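Local coordinates for protein cytochrome C (Marichromatium purpuratum 984, PDB 5LO9) that probably oxidises thiosulfate to tetrathionate, and may run the reverse reaction, carrying electrons through c-type hemes as a TsdBA thiosulfate dehydrogenase, at residues D440-F445 and D465-I470; R391-A396 and T459-W464; Q344-E347 and V352-A355. All blocks are in the same frame, centred on the assembly; numbering follows the deposited sequence.

Contact 1 of 3, residues D440-F445 and D465-I470. With HEC (heme c), chain F.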
ATOM      1  N   ASP A 440       3.541  -5.283  28.761  1.00 36.37           N
ATOM      2  CA  ASP A 440       2.924  -6.418  28.063  1.00 40.04           C
ATOM      3  C   ASP A 440       3.523  -6.621  26.685  1.00 39.24           C
ATOM      4  O   ASP A 440       3.795  -7.760  26.286  1.00 43.54           O
ATOM      5  CB  ASP A 440       1.395  -6.267  27.944  1.00 34.39           C
ATOM      6  CG  ASP A 440       0.944  -4.952  27.272  1.00 40.48           C
ATOM      7  OD1 ASP A 440      -0.276  -4.836  26.987  1.00 47.89           O
ATOM      8  OD2 ASP A 440       1.759  -4.010  27.100  1.00 40.74           O
ATOM      9  N   THR A 441       3.764  -5.537  25.957  1.00 34.97           N
ATOM     10  CA  THR A 441       4.322  -5.686  24.626  1.00 38.57           C
ATOM     11  C   THR A 441       5.750  -6.213  24.677  1.00 38.03           C
ATOM     12  O   THR A 441       6.093  -7.150  23.952  1.00 37.68           O
ATOM     13  CB  THR A 441       4.254  -4.362  23.901  1.00 37.20           C
ATOM     14  OG1 THR A 441       2.889  -3.987  23.778  1.00 44.68           O
ATOM     15  CG2 THR A 441       4.846  -4.496  22.556  1.00 34.74           C
ATOM     16  N   ALA A 442       6.599  -5.625  25.521  1.00 41.39           N
ATOM     17  CA  ALA A 442       7.974  -6.095  25.605  1.00 38.20           C
ATOM     18  C   ALA A 442       8.040  -7.490  26.202  1.00 38.07           C
ATOM     19  O   ALA A 442       8.909  -8.292  25.836  1.00 34.83           O
ATOM     20  CB  ALA A 442       8.817  -5.132  26.414  1.00 35.28           C
ATOM     21  N   ALA A 443       7.140  -7.810  27.119  1.00 33.65           N
ATOM     22  CA  ALA A 443       7.168  -9.160  27.663  1.00 37.28           C
ATOM     23  C   ALA A 443       6.866 -10.170  26.577  1.00 44.60           C
ATOM     24  O   ALA A 443       7.490 -11.237  26.502  1.00 38.53           O
ATOM     25  CB  ALA A 443       6.171  -9.298  28.803  1.00 40.79           C
ATOM     26  N   ALA A 444       5.923  -9.849  25.705  1.00 42.76           N
ATOM     27  CA  ALA A 444       5.622 -10.793  24.653  1.00 41.20           C
ATOM     28  C   ALA A 444       6.783 -10.913  23.676  1.00 38.06           C
ATOM     29  O   ALA A 444       7.102 -12.011  23.211  1.00 36.94           O
ATOM     30  CB  ALA A 444       4.357 -10.372  23.956  1.00 36.39           C
ATOM     31  N   PHE A 445       7.443  -9.808  23.363  1.00 31.68           N
ATOM     32  CA  PHE A 445       8.602  -9.913  22.499  1.00 36.20           C
ATOM     33  C   PHE A 445       9.650 -10.810  23.119  1.00 41.04           C
ATOM     34  O   PHE A 445      10.169 -11.725  22.464  1.00 37.74           O
ATOM     35  CB  PHE A 445       9.191  -8.549  22.233  1.00 37.97           C
ATOM     36  CG  PHE A 445      10.480  -8.600  21.465  1.00 34.76           C
ATOM     37  CD1 PHE A 445      10.479  -8.894  20.131  1.00 30.92           C
ATOM     38  CD2 PHE A 445      11.685  -8.344  22.090  1.00 35.10           C
ATOM     39  CE1 PHE A 445      11.662  -8.923  19.411  1.00 40.16           C
ATOM     40  CE2 PHE A 445      12.860  -8.381  21.385  1.00 39.21           C
ATOM     41  CZ  PHE A 445      12.847  -8.672  20.032  1.00 38.86           C
ATOM     42  N   ASP A 465       8.598 -10.199  34.340  1.00 43.03           N
ATOM     43  CA  ASP A 465       9.451  -9.519  35.308  1.00 42.40           C
ATOM     44  C   ASP A 465      10.597  -8.780  34.608  1.00 43.18           C
ATOM     45  O   ASP A 465      10.906  -7.636  34.965  1.00 38.74           O
ATOM     46  CB  ASP A 465       9.955 -10.513  36.362  1.00 45.77           C
ATOM     47  CG  ASP A 465       8.795 -11.115  37.204  1.00 54.47           C
ATOM     48  OD1 ASP A 465       7.706 -10.497  37.285  1.00 51.42           O
ATOM     49  OD2 ASP A 465       8.956 -12.217  37.790  1.00 57.18           O
ATOM     50  N   VAL A 466      11.243  -9.396  33.603  1.00 44.15           N
ATOM     51  CA  VAL A 466      12.355  -8.699  32.948  1.00 41.73           C
ATOM     52  C   VAL A 466      11.844  -7.494  32.184  1.00 44.47           C
ATOM     53  O   VAL A 466      12.542  -6.476  32.062  1.00 36.78           O
ATOM     54  CB  VAL A 466      13.166  -9.588  31.999  1.00 40.80           C
ATOM     55  CG1 VAL A 466      14.526  -8.925  31.789  1.00 46.09           C
ATOM     56  CG2 VAL A 466      13.391 -10.902  32.559  1.00 54.61           C
ATOM     57  N   ALA A 467      10.659  -7.620  31.584  1.00 45.76           N
ATOM     58  CA  ALA A 467      10.094  -6.515  30.826  1.00 42.53           C
ATOM     59  C   ALA A 467       9.816  -5.328  31.730  1.00 41.32           C
ATOM     60  O   ALA A 467      10.126  -4.178  31.380  1.00 43.13           O
ATOM     61  CB  ALA A 467       8.823  -6.967  30.120  1.00 43.19           C
ATOM     62  N   ALA A 468       9.259  -5.589  32.914  1.00 37.84           N
ATOM     63  CA  ALA A 468       9.029  -4.514  33.869  1.00 41.51           C
ATOM     64  C   ALA A 468      10.340  -3.909  34.383  1.00 41.44           C
ATOM     65  O   ALA A 468      10.405  -2.696  34.613  1.00 42.06           O
ATOM     66  CB  ALA A 468       8.156  -5.013  35.001  1.00 41.65           C
ATOM     67  N   TYR A 469      11.400  -4.713  34.560  1.00 34.53           N
ATOM     68  CA  TYR A 469      12.679  -4.121  34.955  1.00 38.18           C
ATOM     69  C   TYR A 469      13.202  -3.172  33.877  1.00 33.06           C
ATOM     70  O   TYR A 469      13.549  -2.026  34.160  1.00 40.58           O
ATOM     71  CB  TYR A 469      13.713  -5.208  35.257  1.00 38.13           C
ATOM     72  CG  TYR A 469      15.152  -4.709  35.419  1.00 33.48           C
ATOM     73  CD1 TYR A 469      15.545  -3.989  36.522  1.00 37.82           C
ATOM     74  CD2 TYR A 469      16.110  -4.976  34.484  1.00 36.22           C
ATOM     75  CE1 TYR A 469      16.871  -3.534  36.691  1.00 27.18           C
ATOM     76  CE2 TYR A 469      17.443  -4.518  34.649  1.00 36.60           C
ATOM     77  CZ  TYR A 469      17.797  -3.804  35.757  1.00 35.57           C
ATOM     78  OH  TYR A 469      19.090  -3.364  35.916  1.00 44.56           O
ATOM     79  N   ILE A 470      13.267  -3.638  32.634  1.00 39.34           N
ATOM     80  CA  ILE A 470      13.785  -2.833  31.520  1.00 37.30           C
ATOM     81  C   ILE A 470      13.013  -1.527  31.385  1.00 40.79           C
ATOM     82  O   ILE A 470      13.590  -0.438  31.272  1.00 34.35           O
ATOM     83  CB  ILE A 470      13.688  -3.641  30.215  1.00 37.93           C
ATOM     84  CG1 ILE A 470      14.857  -4.583  30.084  1.00 45.38           C
ATOM     85  CG2 ILE A 470      13.606  -2.721  28.981  1.00 47.74           C
ATOM     86  CD1 ILE A 470      14.610  -5.704  29.023  1.00 44.80           C
TER
HETATM   87 FE   HEC F1004      18.229  -9.082  23.124  1.00 45.32          FE
HETATM   88  CHA HEC F1004      17.095  -7.167  20.435  1.00 32.16           C
HETATM   89  CHB HEC F1004      15.681  -7.838  25.166  1.00 38.06           C
HETATM   90  CHC HEC F1004      19.161 -11.315  25.601  1.00 36.70           C
HETATM   91  CHD HEC F1004      21.161  -9.879  21.325  1.00 35.73           C
HETATM   92  NA  HEC F1004      16.668  -7.727  22.855  1.00 36.42           N
HETATM   93  C1A HEC F1004      16.389  -7.057  21.727  1.00 34.70           C
HETATM   94  C2A HEC F1004      15.222  -6.148  21.896  1.00 32.82           C
HETATM   95  C3A HEC F1004      14.801  -6.358  23.269  1.00 35.00           C
HETATM   96  C4A HEC F1004      15.780  -7.356  23.779  1.00 35.97           C
HETATM   97  CMA HEC F1004      13.644  -5.696  23.951  1.00 36.87           C
HETATM   98  CAA HEC F1004      14.551  -5.234  20.923  1.00 30.18           C
HETATM   99  CBA HEC F1004      14.563  -3.823  21.522  1.00 44.03           C
HETATM  100  CGA HEC F1004      15.408  -2.840  20.759  1.00 39.62           C
HETATM  101  O1A HEC F1004      15.983  -3.224  19.730  1.00 36.16           O
HETATM  102  O2A HEC F1004      15.488  -1.682  21.223  1.00 43.29           O
HETATM  103  NB  HEC F1004      17.534  -9.498  25.032  1.00 37.01           N
HETATM  104  C1B HEC F1004      16.531  -8.910  25.673  1.00 35.83           C
HETATM  105  C2B HEC F1004      16.309  -9.465  27.027  1.00 33.43           C
HETATM  106  C3B HEC F1004      17.330 -10.500  27.151  1.00 40.65           C
HETATM  107  C4B HEC F1004      18.017 -10.440  25.841  1.00 37.75           C
HETATM  108  CMB HEC F1004      15.293  -9.042  28.024  1.00 38.50           C
HETATM  109  CAB HEC F1004      17.600 -11.431  28.304  1.00 33.39           C
HETATM  110  CBB HEC F1004      16.343 -12.240  28.519  1.00 31.72           C
HETATM  111  NC  HEC F1004      19.863 -10.354  23.421  1.00 44.88           N
HETATM  112  C1C HEC F1004      20.053 -11.155  24.459  1.00 36.50           C
HETATM  113  C2C HEC F1004      21.325 -11.894  24.415  1.00 35.44           C
HETATM  114  C3C HEC F1004      21.927 -11.478  23.163  1.00 35.02           C
HETATM  115  C4C HEC F1004      20.935 -10.503  22.638  1.00 42.63           C
HETATM  116  CMC HEC F1004      21.851 -12.834  25.449  1.00 43.00           C
HETATM  117  CAC HEC F1004      23.248 -11.834  22.531  1.00 37.45           C
HETATM  118  CBC HEC F1004      23.563 -13.282  22.362  1.00 42.19           C
HETATM  119  ND  HEC F1004      18.969  -8.625  21.227  1.00 40.01           N
HETATM  120  C1D HEC F1004      20.127  -9.039  20.691  1.00 38.46           C
HETATM  121  C2D HEC F1004      20.294  -8.537  19.300  1.00 36.71           C
HETATM  122  C3D HEC F1004      19.094  -7.760  19.043  1.00 34.15           C
HETATM  123  C4D HEC F1004      18.342  -7.884  20.299  1.00 34.14           C
HETATM  124  CMD HEC F1004      21.411  -8.762  18.348  1.00 38.47           C
HETATM  125  CAD HEC F1004      18.770  -7.023  17.790  1.00 43.27           C
HETATM  126  CBD HEC F1004      18.322  -8.074  16.779  1.00 39.05           C
HETATM  127  CGD HEC F1004      18.849  -7.792  15.378  1.00 37.69           C
HETATM  128  O1D HEC F1004      19.605  -6.835  15.132  1.00 42.25           O
HETATM  129  O2D HEC F1004      18.527  -8.566  14.472  1.00 49.41           O

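Contact 2 of 3, residues R391-A396 and T459-W464. With EDO (1,2-ethanediol), chain Z.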
ATOM      1  N   ARG A 391      10.110  -6.176  39.462  1.00 49.63           N
ATOM      2  CA  ARG A 391      11.333  -5.652  38.864  1.00 45.67           C
ATOM      3  C   ARG A 391      12.590  -6.146  39.559  1.00 51.86           C
ATOM      4  O   ARG A 391      13.689  -6.028  38.992  1.00 47.55           O
ATOM      5  CB  ARG A 391      11.347  -4.132  38.902  1.00 45.58           C
ATOM      6  CG  ARG A 391      10.026  -3.507  38.619  1.00 57.82           C
ATOM      7  CD  ARG A 391      10.229  -2.030  38.623  1.00 64.40           C
ATOM      8  NE  ARG A 391      10.162  -1.395  39.935  1.00 57.70           N
ATOM      9  CZ  ARG A 391      11.071  -0.535  40.393  1.00 69.56           C
ATOM     10  NH1 ARG A 391      12.149  -0.201  39.666  1.00 67.62           N
ATOM     11  NH2 ARG A 391      10.897   0.006  41.589  1.00 71.90           N
ATOM     12  N   THR A 392      12.479  -6.629  40.790  1.00 43.70           N
ATOM     13  CA  THR A 392      13.685  -7.088  41.452  1.00 46.90           C
ATOM     14  C   THR A 392      14.091  -8.460  40.927  1.00 49.93           C
ATOM     15  O   THR A 392      15.260  -8.691  40.563  1.00 38.58           O
ATOM     16  CB  THR A 392      13.466  -7.066  42.967  1.00 57.40           C
ATOM     17  OG1 THR A 392      13.403  -5.694  43.419  1.00 56.22           O
ATOM     18  CG2 THR A 392      14.562  -7.853  43.696  1.00 38.02           C
ATOM     19  N   ARG A 393      13.125  -9.372  40.830  1.00 44.62           N
ATOM     20  CA  ARG A 393      13.409 -10.612  40.135  1.00 42.06           C
ATOM     21  C   ARG A 393      13.823 -10.328  38.694  1.00 50.33           C
ATOM     22  O   ARG A 393      14.717 -10.991  38.156  1.00 44.60           O
ATOM     23  CB  ARG A 393      12.195 -11.526  40.203  1.00 46.80           C
ATOM     24  CG  ARG A 393      12.474 -12.900  39.644  1.00 58.80           C
ATOM     25  CD  ARG A 393      11.283 -13.750  39.818  1.00 62.04           C
ATOM     26  NE  ARG A 393      11.450 -15.106  39.288  1.00 61.02           N
ATOM     27  CZ  ARG A 393      10.721 -15.641  38.302  1.00 71.71           C
ATOM     28  NH1 ARG A 393       9.771 -14.936  37.676  1.00 64.48           N
ATOM     29  NH2 ARG A 393      10.930 -16.906  37.930  1.00 80.15           N
ATOM     30  N   GLY A 394      13.203  -9.310  38.068  1.00 50.93           N
ATOM     31  CA  GLY A 394      13.587  -8.930  36.720  1.00 39.86           C
ATOM     32  C   GLY A 394      15.046  -8.524  36.628  1.00 38.03           C
ATOM     33  O   GLY A 394      15.763  -8.936  35.725  1.00 45.56           O
ATOM     34  N   ALA A 395      15.525  -7.755  37.583  1.00 45.68           N
ATOM     35  CA  ALA A 395      16.919  -7.346  37.488  1.00 52.08           C
ATOM     36  C   ALA A 395      17.861  -8.536  37.648  1.00 44.07           C
ATOM     37  O   ALA A 395      18.922  -8.592  37.003  1.00 37.76           O
ATOM     38  CB  ALA A 395      17.199  -6.277  38.536  1.00 44.71           C
ATOM     39  N   ALA A 396      17.475  -9.510  38.473  1.00 41.62           N
ATOM     40  CA  ALA A 396      18.265 -10.732  38.580  1.00 33.40           C
ATOM     41  C   ALA A 396      18.314 -11.447  37.246  1.00 42.75           C
ATOM     42  O   ALA A 396      19.395 -11.790  36.746  1.00 43.55           O
ATOM     43  CB  ALA A 396      17.665 -11.646  39.634  1.00 34.86           C
ATOM     44  N   THR A 459      10.128 -18.310  30.917  1.00 46.07           N
ATOM     45  CA  THR A 459       8.717 -18.497  31.176  1.00 43.68           C
ATOM     46  C   THR A 459       7.983 -17.174  31.011  1.00 46.04           C
ATOM     47  O   THR A 459       8.589 -16.094  31.049  1.00 42.53           O
ATOM     48  CB  THR A 459       8.498 -19.019  32.595  1.00 47.07           C
ATOM     49  OG1 THR A 459       8.983 -18.059  33.543  1.00 46.61           O
ATOM     50  CG2 THR A 459       9.245 -20.326  32.806  1.00 49.83           C
ATOM     51  N   PRO A 460       6.675 -17.231  30.811  1.00 46.24           N
ATOM     52  CA  PRO A 460       5.901 -15.986  30.744  1.00 42.91           C
ATOM     53  C   PRO A 460       6.198 -15.066  31.899  1.00 40.78           C
ATOM     54  O   PRO A 460       6.576 -13.903  31.684  1.00 39.26           O
ATOM     55  CB  PRO A 460       4.465 -16.489  30.768  1.00 34.91           C
ATOM     56  CG  PRO A 460       4.561 -17.825  30.130  1.00 27.91           C
ATOM     57  CD  PRO A 460       5.842 -18.408  30.584  1.00 41.59           C
ATOM     58  N   GLN A 461       6.137 -15.597  33.125  1.00 41.70           N
ATOM     59  CA  GLN A 461       6.352 -14.761  34.295  1.00 42.08           C
ATOM     60  C   GLN A 461       7.759 -14.162  34.285  1.00 42.81           C
ATOM     61  O   GLN A 461       7.940 -12.983  34.605  1.00 42.00           O
ATOM     62  CB  GLN A 461       6.111 -15.572  35.572  1.00 47.95           C
ATOM     63  CG  GLN A 461       6.156 -14.736  36.857  1.00 41.50           C
ATOM     64  CD  GLN A 461       4.950 -13.806  37.013  1.00 53.59           C
ATOM     65  OE1 GLN A 461       3.804 -14.275  37.090  1.00 51.26           O
ATOM     66  NE2 GLN A 461       5.200 -12.482  37.037  1.00 50.61           N
ATOM     67  N   GLU A 462       8.769 -14.945  33.903  1.00 41.11           N
ATOM     68  CA  GLU A 462      10.104 -14.372  33.827  1.00 44.19           C
ATOM     69  C   GLU A 462      10.109 -13.244  32.795  1.00 47.61           C
ATOM     70  O   GLU A 462      10.656 -12.161  33.037  1.00 40.41           O
ATOM     71  CB  GLU A 462      11.143 -15.456  33.483  1.00 49.52           C
ATOM     72  CG  GLU A 462      11.437 -16.468  34.608  1.00 48.04           C
ATOM     73  CD  GLU A 462      12.155 -17.760  34.168  1.00 49.54           C
ATOM     74  OE1 GLU A 462      12.433 -17.977  32.984  1.00 50.17           O
ATOM     75  OE2 GLU A 462      12.364 -18.634  35.016  1.00 67.28           O
ATOM     76  N   ALA A 463       9.461 -13.462  31.650  1.00 42.61           N
ATOM     77  CA  ALA A 463       9.402 -12.414  30.643  1.00 40.87           C
ATOM     78  C   ALA A 463       8.729 -11.172  31.183  1.00 38.58           C
ATOM     79  O   ALA A 463       9.219 -10.057  30.972  1.00 36.46           O
ATOM     80  CB  ALA A 463       8.654 -12.909  29.408  1.00 44.15           C
ATOM     81  N   TRP A 464       7.611 -11.342  31.894  1.00 36.71           N
ATOM     82  CA  TRP A 464       6.954 -10.199  32.522  1.00 37.88           C
ATOM     83  C   TRP A 464       7.874  -9.467  33.496  1.00 40.43           C
ATOM     84  O   TRP A 464       7.908  -8.234  33.525  1.00 40.58           O
ATOM     85  CB  TRP A 464       5.719 -10.642  33.285  1.00 44.06           C
ATOM     86  CG  TRP A 464       4.510 -10.955  32.488  1.00 33.62           C
ATOM     87  CD1 TRP A 464       4.004 -12.180  32.220  1.00 38.72           C
ATOM     88  CD2 TRP A 464       3.636 -10.009  31.879  1.00 43.63           C
ATOM     89  NE1 TRP A 464       2.859 -12.066  31.482  1.00 45.30           N
ATOM     90  CE2 TRP A 464       2.615 -10.736  31.257  1.00 48.58           C
ATOM     91  CE3 TRP A 464       3.622  -8.605  31.794  1.00 44.41           C
ATOM     92  CZ2 TRP A 464       1.594 -10.115  30.548  1.00 50.30           C
ATOM     93  CZ3 TRP A 464       2.618  -8.003  31.103  1.00 45.60           C
ATOM     94  CH2 TRP A 464       1.610  -8.753  30.487  1.00 44.75           C
TER
HETATM   95  C1  EDO Z1024      14.133 -17.403  38.655  1.00 70.51           C
HETATM   96  O1  EDO Z1024      15.192 -16.813  39.441  1.00 78.59           O
HETATM   97  C2  EDO Z1024      13.744 -18.808  39.153  1.00 79.03           C
HETATM   98  O2  EDO Z1024      12.741 -18.801  40.203  1.00 78.04           O

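Contact 3 of 3, residues Q344-E347 and V352-A355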
ATOM      1  N   GLN A 344      12.842  15.424  12.341  1.00 40.06           N
ATOM      2  CA  GLN A 344      11.564  15.093  11.709  1.00 42.56           C
ATOM      3  C   GLN A 344      11.514  13.645  11.280  1.00 37.17           C
ATOM      4  O   GLN A 344      12.545  13.016  11.035  1.00 45.79           O
ATOM      5  CB  GLN A 344      11.338  15.876  10.435  1.00 48.91           C
ATOM      6  CG  GLN A 344      11.185  17.363  10.552  1.00 59.36           C
ATOM      7  CD  GLN A 344      11.400  18.000   9.194  1.00 64.72           C
ATOM      8  OE1 GLN A 344      10.646  17.711   8.253  1.00 63.68           O
ATOM      9  NE2 GLN A 344      12.473  18.815   9.059  1.00 60.72           N
ATOM     10  N   VAL A 345      10.301  13.138  11.101  1.00 32.16           N
ATOM     11  CA  VAL A 345      10.180  11.826  10.468  1.00 36.62           C
ATOM     12  C   VAL A 345      10.416  12.018   8.979  1.00 33.56           C
ATOM     13  O   VAL A 345      10.402  13.145   8.482  1.00 42.68           O
ATOM     14  CB  VAL A 345       8.820  11.151  10.712  1.00 36.37           C
ATOM     15  CG1 VAL A 345       8.493  11.105  12.156  1.00 39.18           C
ATOM     16  CG2 VAL A 345       7.738  11.818   9.956  1.00 32.22           C
ATOM     17  N   PRO A 346      10.687  10.965   8.238  1.00 44.06           N
ATOM     18  CA  PRO A 346      11.006  11.136   6.819  1.00 36.83           C
ATOM     19  C   PRO A 346       9.781  11.561   6.040  1.00 39.77           C
ATOM     20  O   PRO A 346       8.649  11.219   6.401  1.00 34.18           O
ATOM     21  CB  PRO A 346      11.483   9.751   6.390  1.00 37.95           C
ATOM     22  CG  PRO A 346      11.718   9.018   7.639  1.00 47.42           C
ATOM     23  CD  PRO A 346      10.804   9.565   8.664  1.00 42.97           C
ATOM     24  N   GLU A 347      10.017  12.313   4.957  1.00 47.45           N
ATOM     25  CA  GLU A 347       8.917  12.746   4.100  1.00 37.97           C
ATOM     26  C   GLU A 347       8.200  11.535   3.529  1.00 46.30           C
ATOM     27  O   GLU A 347       8.813  10.506   3.180  1.00 45.50           O
ATOM     28  CB  GLU A 347       9.417  13.629   2.958  1.00 52.67           C
ATOM     29  CG  GLU A 347       9.092  15.133   3.095  1.00 73.94           C
ATOM     30  CD  GLU A 347       9.621  15.930   1.905  1.00105.22           C
ATOM     31  OE1 GLU A 347       9.476  15.439   0.747  1.00 98.43           O
ATOM     32  OE2 GLU A 347      10.166  17.040   2.128  1.00108.25           O
ATOM     33  N   VAL A 352      12.997   7.153   1.211  1.00 36.19           N
ATOM     34  CA  VAL A 352      13.079   6.239   2.355  1.00 32.93           C
ATOM     35  C   VAL A 352      11.767   5.472   2.520  1.00 37.26           C
ATOM     36  O   VAL A 352      11.740   4.234   2.537  1.00 39.61           O
ATOM     37  CB  VAL A 352      13.433   7.023   3.636  1.00 32.70           C
ATOM     38  CG1 VAL A 352      13.104   6.226   4.879  1.00 45.01           C
ATOM     39  CG2 VAL A 352      14.893   7.432   3.660  1.00 34.67           C
ATOM     40  N   LEU A 353      10.656   6.193   2.636  1.00 33.89           N
ATOM     41  CA  LEU A 353       9.361   5.537   2.750  1.00 38.86           C
ATOM     42  C   LEU A 353       9.070   4.708   1.498  1.00 44.42           C
ATOM     43  O   LEU A 353       8.403   3.662   1.569  1.00 36.35           O
ATOM     44  CB  LEU A 353       8.253   6.580   2.963  1.00 45.04           C
ATOM     45  CG  LEU A 353       7.628   6.838   4.338  1.00 40.17           C
ATOM     46  CD1 LEU A 353       6.883   5.630   4.795  1.00 55.38           C
ATOM     47  CD2 LEU A 353       8.683   7.204   5.335  1.00 49.60           C
ATOM     48  N   ASP A 354       9.508   5.190   0.327  1.00 32.48           N
ATOM     49  CA  ASP A 354       9.251   4.424  -0.880  1.00 35.79           C
ATOM     50  C   ASP A 354      10.033   3.119  -0.870  1.00 36.79           C
ATOM     51  O   ASP A 354       9.504   2.063  -1.227  1.00 35.71           O
ATOM     52  CB  ASP A 354       9.560   5.265  -2.116  1.00 40.80           C
ATOM     53  CG  ASP A 354       8.509   6.421  -2.345  1.00 53.34           C
ATOM     54  OD1 ASP A 354       7.485   6.552  -1.553  1.00 56.94           O
ATOM     55  OD2 ASP A 354       8.758   7.213  -3.306  1.00 40.48           O
ATOM     56  N   ALA A 355      11.289   3.161  -0.456  1.00 40.62           N
ATOM     57  CA  ALA A 355      12.052   1.923  -0.382  1.00 35.64           C
ATOM     58  C   ALA A 355      11.492   1.014   0.714  1.00 39.96           C
ATOM     59  O   ALA A 355      11.260  -0.178   0.487  1.00 37.66           O
ATOM     60  CB  ALA A 355      13.536   2.231  -0.162  1.00 35.52           C
TER

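Contact 1 of 3, residues D440-F445 and D465-I470
Asp465 OD1 is gripped by two donors, the backbone N of Asp390 and NE2 of Gln461. Two residues further along helix 460-470, Ala467 meets Ala442 and Ala443 of helix 439-449. Ala467 CB is the centre of the contact: it lies 3.5 Å from the backbone N of Ala443, with the methyls of Ala443 and Ala442 close by, its CB being 3.8 Å from Ala443 CB. Bare methyls on both sides let the backbones come near, CA of Ala443 to CA of Ala467 being 5.1 Å, and the side chains that meet are all methyls. Both helices then reach on to the same heme c, the one whose iron is held by His406 and Met450. Phe445, with CG anti to its own N (chi1 174°), lays its ring beside pyrrole A: CE2 comes 3.3 Å from heme C2A and CD2 3.8 Å from the methyl CMA, while heme C4A lies at the ring's edge, in its plane. If this residue were an alanine, pyrrole A would probably lose its aromatic neighbour and a gap would open between heme and helix. From the other helix Ile470 CD1 sits 3.6 Å from the methyl CMB, and Val466 CG1 touches the same methyl at 3.8 Å. Thr441 touches a second heme, so helix 439-449 borders both. The contact lies inside a domain built like a class I cytochrome c: helix 439-449, which leads into the ligand Met450, rests on the C-terminal helix 460-470, whose Val466 and Ile470 also meet Leu397 and Tyr398 of helix 391-401.

Contact 2 of 3, residues R391-A396 and T459-W464
The guanidinium of Arg393 reaches from helix 391-401 to the aliphatic parts of Glu462 and Gln461, at the start of helix 460-470, where Thr459 and Glu462 form a capping box. These two helices are the N- and C-terminal pair of a cytochrome c domain, meeting here at its surface. NH2 lies 3.4 Å from Glu462 CG, and NH1 is 3.7 Å from Gln461 CG. With CG anti to the backbone N (chi1 -173°) and the chain extended as far as NE, Arg393 spans the space between the helices. Its charge is only loosely matched across the contact: NH2 to Glu462 OE2 is a long salt bridge of 3.7 Å, with guanidinium and carboxylate planes 52° apart. The stronger partner is Asp465, one turn further along, which bridges to NH1. An ethanediol, probably from the crystallisation liquor, adds a weak bond from NH2 to its O2. Gln461 meets the arginine with CG, while its amide NE2 donates to Gly388 O. Behind this first shell the capping box sets Glu462: its backbone N donates to Thr459 OG1 at 3.1 Å. In return Thr459 N donates to Glu462 OE1, also at 3.1 Å, coming from above the carboxylate, 55° out of its plane.

Contact 3 of 3, residues Q344-E347 and V352-A355
Pro346 and Val352 cross at about a right angle, the pyrrolidine ring reaching from the loop toward the first turn of helix 351-363. The contact is made by one branch of the valine: CG1, anti to the backbone N (chi1 162°), lies 4.2 Å from Pro346 CG and equally near Pro346 CB. Leu353, the next residue of the helix, also points at the loop and meets the proline next to the valine. Its CD2 approaches Pro346 CB to 3.9 Å, so the ring is touched by two neighbouring side chains of one helical turn. CD2 is also 3.9 Å from the carbonyl O of Glu347, and Leu353 CB lies 4.0 Å from that oxygen, so the leucine also lies against that carbonyl. The Glu347 side chain itself leads its carboxylate away from the helix, leaving only its main chain to the leucine. The helix and loop belong to the heme c domain that carries Cys287, Cys290 and His291; there helix 351-363 lies against helix 256-269, where Val352 touches Leu267, an arrangement consistent with the paired terminal helices of cytochrome c. Val352 comes within about 7 Å of a heme, measured from its side chain. Helix 323-332 lies against the same cluster: Leu353 packs on Ala324 and Ile327, and Pro346 on Phe331. Gln328 of that helix donates through NE2 to Pro346 O, tying the loop backbone to it, while Gln344 O is bonded to His280 ND1. One residue beyond Leu353, Asp354 OD2 forms a salt bridge with Arg319 of the second subunit.

Contacts 1 and 2 share helix 460-470 and one cytochrome c domain, with centres 8 Å apart, but differ in depth. Contact 1 is buried and built of alanine methyls beside a heme; contact 2 lies at the surface, where an arginine meets the aliphatic parts of a glutamate and a glutamine, with a long salt bridge. Tyr469 of contact 1 packs on Ala395 of contact 2, and Trp464 of contact 2 packs on Asp440 of contact 1. Contact 3 stands apart, its centre about 29 Å from that of contact 1 and 37 Å from that of contact 2. It is mainly buried and apolar like contact 1, yet pairs a loop with the helix that soon follows, beside another heme and the subunit interface.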